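Local coordinates for protein imidazoleglycerol-phosphate dehydratase (Pyrococcus furiosus, PDB 5DNL) that catalyses the dehydration of imidazoleglycerol phosphate to imidazoleacetol phosphate (3-(imidazol-4-yl)-2-oxopropyl phosphate), the sixth step of histidine biosynthesis, at residues V12-K17 against L38-R43. Numbering follows the deposited sequence.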
loop_
_atom_site.group_PDB
_atom_site.type_symbol
_atom_site.label_atom_id
_atom_site.label_comp_id
_atom_site.label_asym_id
_atom_site.label_seq_id
_atom_site.Cartn_x
_atom_site.Cartn_y
_atom_site.Cartn_z
ATOM N N VAL A 12 35.228 16.247 41.485
ATOM C CA VAL A 12 35.541 17.062 40.313
ATOM C C VAL A 12 36.075 18.404 40.790
ATOM O O VAL A 12 35.353 19.153 41.451
ATOM C CB VAL A 12 34.297 17.307 39.428
ATOM C CG1 VAL A 12 34.619 18.310 38.313
ATOM C CG2 VAL A 12 33.764 15.993 38.868
ATOM N N GLU A 13 37.325 18.701 40.423
ATOM C CA GLU A 13 37.988 19.968 40.796
ATOM C C GLU A 13 38.429 20.708 39.544
ATOM O O GLU A 13 39.375 20.297 38.888
ATOM C CB GLU A 13 39.185 19.699 41.707
ATOM C CG GLU A 13 38.804 19.162 43.070
ATOM C CD GLU A 13 40.011 18.913 43.952
ATOM O OE1 GLU A 13 40.794 17.991 43.644
ATOM O OE2 GLU A 13 40.170 19.635 44.956
ATOM N N ILE A 14 37.711 21.774 39.204
ATOM C CA ILE A 14 38.007 22.558 38.011
ATOM C C ILE A 14 39.137 23.544 38.314
ATOM O O ILE A 14 39.168 24.160 39.376
ATOM C CB ILE A 14 36.747 23.291 37.491
ATOM C CG1 ILE A 14 35.672 22.255 37.132
ATOM C CG2 ILE A 14 37.081 24.171 36.286
ATOM C CD1 ILE A 14 34.312 22.842 36.819
ATOM N N GLY A 15 40.049 23.685 37.359
ATOM C CA GLY A 15 41.189 24.594 37.488
ATOM C C GLY A 15 42.420 24.002 38.151
ATOM O O GLY A 15 43.432 24.686 38.268
ATOM N N LYS A 16 42.346 22.745 38.586
ATOM C CA LYS A 16 43.481 22.044 39.168
ATOM C C LYS A 16 44.035 21.084 38.134
ATOM O O LYS A 16 43.298 20.315 37.513
ATOM C CB LYS A 16 43.071 21.289 40.439
ATOM C CG LYS A 16 42.641 22.186 41.593
ATOM C CD LYS A 16 43.819 22.933 42.210
ATOM C CE LYS A 16 43.375 23.895 43.301
ATOM N NZ LYS A 16 42.628 25.071 42.770
ATOM N N LYS A 17 45.342 21.156 37.918
ATOM C CA LYS A 17 46.022 20.198 37.069
ATOM C C LYS A 17 45.982 18.879 37.805
ATOM O O LYS A 17 46.197 18.818 39.015
ATOM C CB LYS A 17 47.460 20.635 36.769
ATOM C CG LYS A 17 47.519 21.834 35.840
ATOM C CD LYS A 17 48.917 22.406 35.694
ATOM C CE LYS A 17 48.892 23.623 34.782
ATOM N NZ LYS A 17 50.247 24.189 34.554
ATOM N N LEU A 38 36.671 22.604 26.663
ATOM C CA LEU A 38 36.272 23.650 27.637
ATOM C C LEU A 38 37.400 24.671 27.855
ATOM O O LEU A 38 37.146 25.860 28.084
ATOM C CB LEU A 38 35.870 23.022 28.966
ATOM C CG LEU A 38 35.424 23.964 30.094
ATOM C CD1 LEU A 38 34.120 24.652 29.728
ATOM C CD2 LEU A 38 35.272 23.207 31.383
ATOM N N GLY A 39 38.628 24.180 27.792
ATOM C CA GLY A 39 39.806 25.024 27.971
ATOM C C GLY A 39 40.223 25.162 29.414
ATOM O O GLY A 39 40.825 26.166 29.780
ATOM N N LYS A 40 39.918 24.161 30.231
ATOM C CA LYS A 40 40.232 24.188 31.653
ATOM C C LYS A 40 40.856 22.878 32.080
ATOM O O LYS A 40 40.473 21.810 31.609
ATOM C CB LYS A 40 38.974 24.503 32.470
ATOM C CG LYS A 40 38.566 25.952 32.320
ATOM C CD LYS A 40 37.400 26.360 33.198
ATOM C CE LYS A 40 37.221 27.874 33.159
ATOM N NZ LYS A 40 35.833 28.307 33.492
ATOM N N ASP A 41 41.858 22.975 32.954
ATOM C CA ASP A 41 42.390 21.828 33.658
ATOM C C ASP A 41 41.339 21.363 34.651
ATOM O O ASP A 41 40.617 22.182 35.239
ATOM C CB ASP A 41 43.664 22.199 34.446
ATOM C CG ASP A 41 44.855 22.491 33.548
ATOM O OD1 ASP A 41 45.174 21.658 32.673
ATOM O OD2 ASP A 41 45.488 23.550 33.740
ATOM N N MET A 42 41.238 20.055 34.833
ATOM C CA MET A 42 40.464 19.537 35.948
ATOM C C MET A 42 40.978 18.195 36.441
ATOM O O MET A 42 41.604 17.429 35.708
ATOM C CB MET A 42 38.960 19.485 35.619
ATOM C CG MET A 42 38.587 18.719 34.372
ATOM S SD MET A 42 36.804 18.860 34.004
ATOM C CE MET A 42 36.642 20.488 33.295
ATOM N N ARG A 43 40.712 17.947 37.718
ATOM C CA ARG A 43 41.037 16.698 38.353
ATOM C C ARG A 43 39.720 16.002 38.612
ATOM O O ARG A 43 38.833 16.589 39.187
ATOM C CB ARG A 43 41.752 16.952 39.680
ATOM C CG ARG A 43 42.073 15.683 40.463
ATOM C CD ARG A 43 43.015 15.976 41.621
ATOM N NE ARG A 43 43.273 14.782 42.427
ATOM C CZ ARG A 43 42.478 14.299 43.388
ATOM N NH1 ARG A 43 41.327 14.892 43.715
ATOM N NH2 ARG A 43 42.845 13.198 44.039
#
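Glu13 and Arg43 run side by side from strands 8-14 and 42-48, antiparallel neighbours in a four-stranded mixed sheet, as a hydrogen-bonded pair: Glu13 N reaches Arg43 O at 2.9 Å and Arg43 N returns the bond to Glu13 O. Arg43 CG stands anti to the backbone N (chi1 177°) and the chain stays extended to NE, which brings NH1 to the Glu13 carboxylate. The resulting salt bridge, Arg43 NH1 to Glu13 OE1 at 3.1 Å, is bent; NH1 comes from the anti side, well out of the carboxylate plane, and the poor order of Arg43 suggests a loose pairing. Losing the carboxylate to an alanine here would probably leave the guanidinium without this partner and freer to turn. On the opposite face Ile14 and Met42 form the next, non-hydrogen-bonded pair. Met42, bent at chi3 (77°), brings CE to 4.3 Å from Ile14 CG1; helices 51-69 and 25-38 pack against this face. A type II turn from Glu13 to Lys16 brings Gly15 N to Asp41 O (2.7 Å), while Lys17 lays CG and CE near Asp41 OD2, its ammonium not reaching the carboxylate. The join thus relies on backbone bonds and a helix-covered apolar face, with one poorly aligned salt bridge between the segments added on the outer face.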